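Local coordinates for viral protein F93 (Sulfolobus turreted icosahedral virus, PDB 2CO5), which probably binds DNA through a winged-helix domain and forms a dimer of two identical subunits, acting inside cells infected by a hyperthermophilic archaeal virus, at residues M7-Y12 against E86-I91; I13-L18 against L71-K76; R24-R29 against A65-V70. One frame throughout, in Å; residues are numbered along the deposited sequence. Where two conformers were deposited one is given.

Contact 1 of 3, residues M7-Y12 against E86-I91; sequences MRINYY and EFFKKI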
loop_
_atom_site.group_PDB
_atom_site.type_symbol
_atom_site.label_atom_id
_atom_site.label_comp_id
_atom_site.label_asym_id
_atom_site.label_seq_id
_atom_site.Cartn_x
_atom_site.Cartn_y
_atom_site.Cartn_z
ATOM N N MET B 7 -1.778 4.254 4.336
ATOM C CA MET B 7 -1.425 2.915 3.864
ATOM C C MET B 7 -1.426 2.895 2.343
ATOM O O MET B 7 -2.227 2.225 1.700
ATOM C CB MET B 7 -2.344 1.853 4.472
ATOM C CG MET B 7 -2.199 1.806 5.988
ATOM S SD MET B 7 -3.199 0.588 6.840
ATOM C CE MET B 7 -2.629 0.824 8.526
ATOM N N ARG B 8 -0.507 3.676 1.798
ATOM C CA ARG B 8 -0.252 3.781 0.373
ATOM C C ARG B 8 1.262 3.766 0.225
ATOM O O ARG B 8 1.973 4.347 1.051
ATOM C CB ARG B 8 -0.826 5.087 -0.175
ATOM C CG ARG B 8 -2.334 5.200 -0.013
ATOM C CD ARG B 8 -2.819 6.608 -0.311
ATOM N NE ARG B 8 -2.628 6.992 -1.710
ATOM C CZ ARG B 8 -2.833 8.217 -2.196
ATOM N NH1 ARG B 8 -3.245 9.201 -1.406
ATOM N NH2 ARG B 8 -2.626 8.463 -3.483
ATOM N N ILE B 9 1.750 3.104 -0.816
ATOM C CA ILE B 9 3.170 2.867 -0.984
ATOM C C ILE B 9 3.961 4.185 -1.080
ATOM O O ILE B 9 5.070 4.276 -0.573
ATOM C CB ILE B 9 3.441 1.932 -2.196
ATOM C CG1 ILE B 9 4.743 1.153 -1.987
ATOM C CG2 ILE B 9 3.436 2.703 -3.520
ATOM C CD1 ILE B 9 4.678 0.182 -0.824
ATOM N N ASN B 10 3.369 5.207 -1.693
ATOM C CA ASN B 10 4.068 6.471 -1.885
ATOM C C ASN B 10 4.283 7.223 -0.574
ATOM O O ASN B 10 5.307 7.889 -0.404
ATOM C CB ASN B 10 3.341 7.338 -2.913
ATOM C CG ASN B 10 3.629 6.916 -4.347
ATOM O OD1 ASN B 10 3.011 7.412 -5.293
ATOM N ND2 ASN B 10 4.585 6.017 -4.516
ATOM N N TYR B 11 3.331 7.102 0.355
ATOM C CA TYR B 11 3.503 7.658 1.695
ATOM C C TYR B 11 4.604 6.913 2.439
ATOM O O TYR B 11 5.450 7.534 3.063
ATOM C CB TYR B 11 2.205 7.601 2.509
ATOM C CG TYR B 11 1.190 8.681 2.181
ATOM C CD1 TYR B 11 1.546 10.028 2.183
ATOM C CD2 TYR B 11 -0.128 8.360 1.910
ATOM C CE1 TYR B 11 0.613 11.020 1.910
ATOM C CE2 TYR B 11 -1.076 9.348 1.642
ATOM C CZ TYR B 11 -0.698 10.669 1.646
ATOM O OH TYR B 11 -1.618 11.646 1.363
ATOM N N TYR B 12 4.585 5.585 2.370
ATOM C CA TYR B 12 5.623 4.776 3.006
ATOM C C TYR B 12 6.992 5.151 2.458
ATOM O O TYR B 12 7.933 5.367 3.209
ATOM C CB TYR B 12 5.373 3.281 2.793
ATOM C CG TYR B 12 6.505 2.424 3.314
ATOM C CD1 TYR B 12 6.637 2.171 4.679
ATOM C CD2 TYR B 12 7.464 1.893 2.448
ATOM C CE1 TYR B 12 7.682 1.400 5.168
ATOM C CE2 TYR B 12 8.514 1.128 2.927
ATOM C CZ TYR B 12 8.618 0.887 4.295
ATOM O OH TYR B 12 9.644 0.124 4.786
ATOM N N GLU B 86 5.377 -1.786 9.808
ATOM C CA GLU B 86 4.879 -3.054 10.334
ATOM C C GLU B 86 3.707 -3.552 9.499
ATOM O O GLU B 86 3.616 -4.739 9.208
ATOM C CB GLU B 86 4.474 -2.927 11.804
ATOM C CG GLU B 86 5.648 -2.708 12.766
ATOM C CD GLU B 86 6.710 -3.792 12.677
ATOM O OE1 GLU B 86 6.361 -4.987 12.789
ATOM O OE2 GLU B 86 7.897 -3.442 12.498
ATOM N N PHE B 87 2.823 -2.640 9.098
ATOM C CA PHE B 87 1.681 -3.006 8.264
ATOM C C PHE B 87 2.135 -3.646 6.938
ATOM O O PHE B 87 1.717 -4.761 6.603
ATOM C CB PHE B 87 0.794 -1.788 7.991
ATOM C CG PHE B 87 -0.207 -2.017 6.896
ATOM C CD1 PHE B 87 -1.379 -2.721 7.147
ATOM C CD2 PHE B 87 0.037 -1.560 5.607
ATOM C CE1 PHE B 87 -2.299 -2.949 6.137
ATOM C CE2 PHE B 87 -0.875 -1.779 4.595
ATOM C CZ PHE B 87 -2.048 -2.478 4.859
ATOM N N PHE B 88 2.989 -2.944 6.198
ATOM C CA PHE B 88 3.447 -3.426 4.885
ATOM C C PHE B 88 4.284 -4.697 4.984
ATOM O O PHE B 88 4.183 -5.578 4.137
ATOM C CB PHE B 88 4.217 -2.333 4.129
ATOM C CG PHE B 88 3.324 -1.352 3.405
ATOM C CD1 PHE B 88 3.219 -0.036 3.825
ATOM C CD2 PHE B 88 2.586 -1.756 2.304
ATOM C CE1 PHE B 88 2.397 0.855 3.170
ATOM C CE2 PHE B 88 1.759 -0.867 1.641
ATOM C CZ PHE B 88 1.662 0.447 2.082
ATOM N N LYS B 89 5.091 -4.805 6.031
ATOM C CA LYS B 89 5.864 -6.014 6.267
ATOM C C LYS B 89 4.916 -7.201 6.458
ATOM O O LYS B 89 5.119 -8.259 5.870
ATOM C CB LYS B 89 6.770 -5.830 7.485
ATOM C CG LYS B 89 7.734 -6.968 7.740
ATOM C CD LYS B 89 8.651 -6.651 8.912
ATOM C CE LYS B 89 9.475 -7.864 9.312
ATOM N NZ LYS B 89 10.465 -7.543 10.377
ATOM N N LYS B 90 3.867 -7.001 7.257
ATOM C CA LYS B 90 2.874 -8.039 7.531
ATOM C C LYS B 90 2.136 -8.514 6.277
ATOM O O LYS B 90 1.904 -9.708 6.120
ATOM C CB LYS B 90 1.863 -7.558 8.585
ATOM C CG LYS B 90 0.707 -8.518 8.857
ATOM C CD LYS B 90 -0.149 -8.068 10.049
ATOM C CE LYS B 90 -0.889 -6.761 9.758
ATOM N NZ LYS B 90 -1.969 -6.481 10.748
ATOM N N ILE B 91 1.755 -7.596 5.394
ATOM C CA ILE B 91 0.958 -7.988 4.221
ATOM C C ILE B 91 1.780 -8.315 2.971
ATOM O O ILE B 91 1.283 -8.989 2.075
ATOM C CB ILE B 91 -0.157 -6.955 3.878
ATOM C CG1 ILE B 91 0.425 -5.620 3.417
ATOM C CG2 ILE B 91 -1.089 -6.763 5.073
ATOM C CD1 ILE B 91 -0.546 -4.824 2.564
#
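A Met-aromatic contact and a buried phenylalanine join the start of helix 9-20 to the last turns of helix 75-92, at the dimer side of this winged-helix protein. Met7 precedes the first helix, and Arg8 holds its N-cap position. The Met7 thioether lies flat over one face of the Phe87 ring. Its SD is 3.6 Å from the ring centroid and only 8° off the ring normal. CG of Met7 adds a CH-pi contact to the same ring. The Met7 chain is extended beyond CG, which lays CB, CG, SD and CE across the ring in a row. Ile91 CG1 of the same helix as Phe87 lies over the other face of that ring, offset toward the rim.

Phe88 reaches deeper. Its CZ ends against the backbone where the first helix begins, 3.8 Å from Arg8 C. Arg8 N lies at the edge of the Phe88 ring, in its plane. CD2 of Phe87 sits over one face of this ring, and Ile9 CD1 makes a CH-pi contact on the opposite face, offset toward the rim. Tyr12 slides past Phe88 in the opposite direction. The Tyr12 and Phe88 rings are oblique, with planes at 55° and centroids 5.6 Å apart. Tyr12 CG is anti to the backbone N (chi1 174°), and the ring runs past Phe88 toward the last helix, where its OH is hydrogen-bonded to His85 ND1.

The second subunit closes over this region: its Val92 packs on Phe88, and its Ile9 on Ile91. The contact is thus buried in part beneath the second subunit. The closest approach of the Tyr12 side chain to Phe88 is from CB to CE1, at 3.9 Å.

Contact 2 of 3, residues I13-L18 against L71-K76; sequences IILKVL and LFLTEK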
loop_
_atom_site.group_PDB
_atom_site.type_symbol
_atom_site.label_atom_id
_atom_site.label_comp_id
_atom_site.label_asym_id
_atom_site.label_seq_id
_atom_site.Cartn_x
_atom_site.Cartn_y
_atom_site.Cartn_z
ATOM N N ILE B 13 7.086 5.243 1.141
ATOM C CA ILE B 13 8.334 5.587 0.489
ATOM C C ILE B 13 8.865 6.958 0.923
ATOM O O ILE B 13 10.054 7.098 1.203
ATOM C CB ILE B 13 8.181 5.529 -1.039
ATOM C CG1 ILE B 13 8.131 4.072 -1.492
ATOM C CG2 ILE B 13 9.318 6.253 -1.710
ATOM C CD1 ILE B 13 7.638 3.890 -2.897
ATOM N N ILE B 14 7.989 7.961 0.990
ATOM C CA ILE B 14 8.383 9.295 1.446
ATOM C C ILE B 14 8.941 9.248 2.872
ATOM O O ILE B 14 10.022 9.777 3.137
ATOM C CB ILE B 14 7.207 10.299 1.396
ATOM C CG1 ILE B 14 6.867 10.654 -0.062
ATOM C CG2 ILE B 14 7.555 11.556 2.181
ATOM C CD1 ILE B 14 5.582 11.441 -0.231
ATOM N N LEU B 15 8.199 8.617 3.779
ATOM C CA LEU B 15 8.626 8.487 5.184
ATOM C C LEU B 15 9.921 7.687 5.337
ATOM O O LEU B 15 10.748 7.991 6.197
ATOM C CB LEU B 15 7.513 7.841 6.027
ATOM C CG LEU B 15 6.524 8.778 6.732
ATOM C CD1 LEU B 15 6.311 10.051 5.953
ATOM C CD2 LEU B 15 5.194 8.080 7.020
ATOM N N LYS B 16 10.086 6.658 4.509
ATOM C CA LYS B 16 11.271 5.808 4.574
ATOM C C LYS B 16 12.518 6.579 4.148
ATOM O O LYS B 16 13.591 6.396 4.731
ATOM C CB LYS B 16 11.077 4.553 3.713
ATOM C CG LYS B 16 12.256 3.555 3.701
ATOM C CD LYS B 16 12.558 2.998 5.067
ATOM C CE LYS B 16 13.663 1.943 5.009
ATOM N NZ LYS B 16 14.186 1.626 6.368
ATOM N N VAL B 17 12.374 7.431 3.133
ATOM C CA VAL B 17 13.484 8.256 2.639
ATOM C C VAL B 17 13.918 9.291 3.688
ATOM O O VAL B 17 15.108 9.579 3.826
ATOM C CB VAL B 17 13.135 8.931 1.284
ATOM C CG1 VAL B 17 14.072 10.105 0.977
ATOM C CG2 VAL B 17 13.194 7.907 0.165
ATOM N N LEU B 18 12.955 9.827 4.433
ATOM C CA LEU B 18 13.253 10.687 5.586
ATOM C C LEU B 18 14.029 9.946 6.682
ATOM O O LEU B 18 15.079 10.410 7.115
ATOM C CB LEU B 18 11.967 11.291 6.162
ATOM C CG LEU B 18 11.618 12.684 5.631
ATOM C CD1 LEU B 18 12.523 13.717 6.282
ATOM C CD2 LEU B 18 11.727 12.738 4.110
ATOM N N LEU B 71 12.857 19.503 5.074
ATOM C CA LEU B 71 11.839 18.637 5.656
ATOM C C LEU B 71 12.401 17.939 6.893
ATOM O O LEU B 71 13.565 17.542 6.922
ATOM C CB LEU B 71 11.349 17.599 4.635
ATOM C CG LEU B 71 10.571 18.133 3.431
ATOM C CD1 LEU B 71 10.225 16.998 2.464
ATOM C CD2 LEU B 71 9.301 18.878 3.886
ATOM N N PHE B 72 11.557 17.817 7.913
ATOM C CA PHE B 72 11.874 17.088 9.129
ATOM C C PHE B 72 10.763 16.089 9.405
ATOM O O PHE B 72 9.585 16.400 9.215
ATOM C CB PHE B 72 11.973 18.036 10.316
ATOM C CG PHE B 72 13.104 19.022 10.221
ATOM C CD1 PHE B 72 12.925 20.241 9.581
ATOM C CD2 PHE B 72 14.337 18.738 10.786
ATOM C CE1 PHE B 72 13.960 21.155 9.488
ATOM C CE2 PHE B 72 15.381 19.656 10.708
ATOM C CZ PHE B 72 15.184 20.865 10.048
ATOM N N LEU B 73 11.149 14.898 9.863
ATOM C CA LEU B 73 10.204 13.906 10.349
ATOM C C LEU B 73 9.968 14.147 11.843
ATOM O O LEU B 73 10.897 14.135 12.626
ATOM C CB LEU B 73 10.757 12.493 10.107
ATOM C CG LEU B 73 9.791 11.316 10.254
ATOM C CD1 LEU B 73 8.684 11.396 9.225
ATOM C CD2 LEU B 73 10.538 10.004 10.120
ATOM N N THR B 74 8.718 14.370 12.227
ATOM C CA THR B 74 8.357 14.601 13.621
ATOM C C THR B 74 8.235 13.293 14.391
ATOM O O THR B 74 8.259 12.211 13.803
ATOM C CB THR B 74 6.998 15.324 13.725
ATOM O OG1 THR B 74 5.956 14.459 13.233
ATOM C CG2 THR B 74 7.019 16.629 12.930
ATOM N N GLU B 75 8.088 13.402 15.711
ATOM C CA GLU B 75 7.837 12.243 16.560
ATOM C C GLU B 75 6.571 11.529 16.110
ATOM O O GLU B 75 6.531 10.302 16.040
ATOM C CB GLU B 75 7.683 12.668 18.019
ATOM C CG GLU B 75 8.949 13.213 18.657
ATOM C CD GLU B 75 8.684 13.847 20.006
ATOM O OE1 GLU B 75 7.637 13.532 20.617
ATOM O OE2 GLU B 75 9.522 14.660 20.455
ATOM N N LYS B 76 5.532 12.312 15.803
ATOM C CA LYS B 76 4.281 11.774 15.269
ATOM C C LYS B 76 4.541 10.985 13.976
ATOM O O LYS B 76 3.958 9.915 13.760
ATOM C CB LYS B 76 3.277 12.907 15.012
ATOM C CG LYS B 76 1.921 12.456 14.444
ATOM C CD LYS B 76 0.971 13.636 14.212
ATOM C CE LYS B 76 -0.312 13.184 13.523
ATOM N NZ LYS B 76 -1.374 14.234 13.511
#
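Leu71 meets Leu18 where strand 70-73 crosses helix 9-20 at nearly a right angle. The two short axes are 92° apart and come within 9.2 Å of each other. CD1 of Leu18 lies 4.0 Å from the carbonyl O of Leu71 and 4.4 Å from Leu71 CB. The Leu71 side chain goes on to pack against Ile55 of helix 44-56.

Phe72 points away from the helix. Here Leu18 CD1 meets only backbone, 4.3 Å from Phe72 C. The Phe72 ring is on the other face of the sheet, where it makes a cation-pi contact with Arg61.

Leu73 turns back to the helix and spans two of its residues. Its CB faces Leu18 CB at 4.3 Å. Its CD1 reaches Leu15 CG at 4.2 Å, one helical turn earlier. CD1 of Leu18 also lies over the strand backbone, 4.0 Å from Leu73 N. One Leu18 methyl thus touches three successive strand residues. Leu60 of the adjacent strand packs on both Leu18 and Leu73.

Thr74 follows the strand and is the N-cap of helix 75-92. Its OG1 is hydrogen-bonded to Gly77 N in the first turn, and also to the carbonyl oxygens of Lys58 and Ile59. The chain then turns away into the last helix.

The side chains that meet are all aliphatic, and Leu18 also lies against strand backbone. Leucines from the first helix cover the inner face of a small antiparallel sheet, as in the hydrophobic core of a winged-helix domain.

Contact 3 of 3, residues R24-R29 against A65-V70; sequences RLEKKR and APDGKV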
loop_
_atom_site.group_PDB
_atom_site.type_symbol
_atom_site.label_atom_id
_atom_site.label_comp_id
_atom_site.label_asym_id
_atom_site.label_seq_id
_atom_site.Cartn_x
_atom_site.Cartn_y
_atom_site.Cartn_z
ATOM N N ARG B 24 15.775 14.089 8.396
ATOM C CA ARG B 24 16.005 15.451 7.916
ATOM C C ARG B 24 16.515 15.429 6.480
ATOM O O ARG B 24 17.531 14.808 6.186
ATOM C CB ARG B 24 17.014 16.173 8.816
ATOM C CG ARG B 24 17.242 17.649 8.475
ATOM C CD ARG B 24 18.480 18.160 9.192
ATOM N NE ARG B 24 18.693 19.603 9.047
ATOM C CZ ARG B 24 19.171 20.206 7.955
ATOM N NH1 ARG B 24 19.473 19.504 6.858
ATOM N NH2 ARG B 24 19.334 21.530 7.951
ATOM N N LEU B 25 15.802 16.111 5.591
ATOM C CA LEU B 25 16.180 16.162 4.187
ATOM C C LEU B 25 15.662 17.439 3.545
ATOM O O LEU B 25 14.535 17.864 3.811
ATOM C CB LEU B 25 15.626 14.939 3.455
ATOM C CG LEU B 25 16.015 14.760 1.983
ATOM C CD1 LEU B 25 17.495 14.411 1.832
ATOM C CD2 LEU B 25 15.132 13.698 1.336
ATOM N N GLU B 26 16.493 18.051 2.708
ATOM C CA GLU B 26 16.078 19.213 1.938
ATOM C C GLU B 26 15.000 18.760 0.976
ATOM O O GLU B 26 15.115 17.697 0.373
ATOM C CB GLU B 26 17.251 19.823 1.167
ATOM C CG GLU B 26 18.255 20.554 2.049
ATOM C CD GLU B 26 19.504 20.994 1.297
ATOM O OE1 GLU B 26 19.547 20.859 0.056
ATOM O OE2 GLU B 26 20.449 21.480 1.957
ATOM N N LYS B 27 13.953 19.570 0.859
ATOM C CA LYS B 27 12.798 19.266 0.016
ATOM C C LYS B 27 13.181 19.029 -1.448
ATOM O O LYS B 27 12.638 18.138 -2.096
ATOM C CB LYS B 27 11.786 20.412 0.117
ATOM C CG LYS B 27 10.403 20.148 -0.465
ATOM C CD LYS B 27 9.590 21.446 -0.419
ATOM C CE LYS B 27 8.165 21.267 -0.899
ATOM N NZ LYS B 27 7.327 22.460 -0.556
ATOM N N LYS B 28 14.130 19.810 -1.955
ATOM C CA LYS B 28 14.536 19.730 -3.366
ATOM C C LYS B 28 15.233 18.418 -3.750
ATOM O O LYS B 28 15.455 18.154 -4.934
ATOM C CB LYS B 28 15.428 20.921 -3.741
ATOM C CG LYS B 28 16.777 20.999 -3.014
ATOM C CD LYS B 28 17.466 22.327 -3.296
ATOM C CE LYS B 28 18.804 22.445 -2.583
ATOM N NZ LYS B 28 19.603 23.611 -3.079
ATOM N N ARG B 29 15.579 17.605 -2.757
ATOM C CA ARG B 29 16.281 16.354 -3.000
ATOM C C ARG B 29 15.388 15.124 -2.873
ATOM O O ARG B 29 15.798 14.034 -3.253
ATOM C CB ARG B 29 17.489 16.255 -2.068
ATOM C CG ARG B 29 18.632 17.143 -2.544
ATOM C CD ARG B 29 19.633 17.487 -1.474
ATOM N NE ARG B 29 20.543 18.528 -1.964
ATOM C CZ ARG B 29 21.627 18.968 -1.328
ATOM N NH1 ARG B 29 21.977 18.472 -0.146
ATOM N NH2 ARG B 29 22.368 19.919 -1.886
ATOM N N ALA B 65 14.848 27.527 4.929
ATOM C CA ALA B 65 16.285 27.802 5.034
ATOM C C ALA B 65 16.794 28.480 3.758
ATOM O O ALA B 65 16.179 28.333 2.700
ATOM C CB ALA B 65 17.053 26.524 5.300
ATOM N N PRO B 66 17.918 29.226 3.854
ATOM C CA PRO B 66 18.466 29.986 2.718
ATOM C C PRO B 66 18.706 29.166 1.448
ATOM O O PRO B 66 18.374 29.624 0.353
ATOM C CB PRO B 66 19.795 30.520 3.263
ATOM C CG PRO B 66 19.606 30.576 4.723
ATOM C CD PRO B 66 18.743 29.405 5.064
ATOM N N ASP B 67 19.280 27.974 1.600
ATOM C CA ASP B 67 19.479 27.057 0.469
ATOM C C ASP B 67 18.386 25.986 0.468
ATOM O O ASP B 67 18.640 24.804 0.718
ATOM C CB ASP B 67 20.894 26.443 0.460
ATOM C CG ASP B 67 21.459 26.216 1.854
ATOM O OD1 ASP B 67 22.000 27.183 2.445
ATOM O OD2 ASP B 67 21.381 25.070 2.348
ATOM N N GLY B 68 17.161 26.430 0.191
ATOM C CA GLY B 68 16.011 25.539 0.053
ATOM C C GLY B 68 15.310 25.210 1.360
ATOM O O GLY B 68 15.887 25.341 2.443
ATOM N N LYS B 69 14.058 24.770 1.248
ATOM C CA LYS B 69 13.279 24.342 2.406
ATOM C C LYS B 69 13.804 22.992 2.902
ATOM O O LYS B 69 14.286 22.179 2.113
ATOM C CB LYS B 69 11.793 24.230 2.050
ATOM C CG LYS B 69 11.194 25.490 1.419
ATOM C CD LYS B 69 9.708 25.331 1.147
ATOM C CE LYS B 69 9.187 26.439 0.244
ATOM N NZ LYS B 69 7.724 26.318 -0.021
ATOM N N VAL B 70 13.735 22.774 4.212
ATOM C CA VAL B 70 14.166 21.517 4.814
ATOM C C VAL B 70 12.970 20.790 5.404
ATOM O O VAL B 70 12.169 21.382 6.132
ATOM C CB VAL B 70 15.208 21.726 5.933
ATOM C CG1 VAL B 70 15.546 20.386 6.588
ATOM C CG2 VAL B 70 16.466 22.394 5.385
HETATM O O HOH W 1 15.090 22.250 -0.342
#
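Arg24 has CG anti to its own N (chi1 -175°) and stays extended as far as NE; the turn at chi4, -76°, then lays its guanidinium across Val70. CG1 of Val70 sits over the centre of one guanidinium face, 3.9 Å above the plane. The same methyl touches the aliphatic part of the arginine, 3.7 Å from Arg24 CG. Glu26 also has an extended chain beyond CG, which carries its carboxylate past Val70 to the bend at Asp67.

Glu26 and Val70 form an antiparallel, non-hydrogen-bonded pair, their CA atoms 4.2 Å apart. This pair joins edge strand 24-26 to the middle strand, 70-73, of the three-stranded sheet. Residues 65-70 belong to the connection between strands 60-63 and 70-73, which is the wing of the winged-helix fold. The next backbone link is a hydrogen bond from Lys27 N to Lys69 O, at 2.9 Å. A water gives a second bond to Lys69 O and accepts one from Lys28 N, so this oxygen is gripped from two sources, just past the end of strand 24-26 and just before strand 70-73.

Charged groups gather around this edge. The carboxylates of Glu26 and Asp67 approach to 3.7 Å between OE2 and OD2, a like-charge pair. Arg29 probably offsets some of this charge: its NE is 3.2 Å from Glu26 OE1, which lies over the guanidinium face, so the salt bridge is one of charge alone. Lys27 and Lys69 run side by side in the same direction, with their NZ atoms 3.9 Å apart. Lys27 NZ also forms a salt bridge with Glu62 on strand 60-63.

Contact 2 lies near the chain's centre; contact 1 is also buried, but farther out, at the subunit interface. Contact 3 is partly exposed at the wing. Contacts 1 and 2 use successive parts of helix 9-20. In contact 1 its start meets the end of helix 75-92, through aromatic rings and a thioether. In contact 2 leucines carry the packing onto strand 70-73. Contact 3 extends the same strand outward, with backbone bonding, a water and charged side chains. Contacts 2 and 3 touch directly: Leu71 N lies 2.7 Å from Leu25 O, a probable hydrogen bond. Contacts 1 and 3 lie on opposite sides of the chain's centre, and only contacts 1 and 2 reach the second subunit.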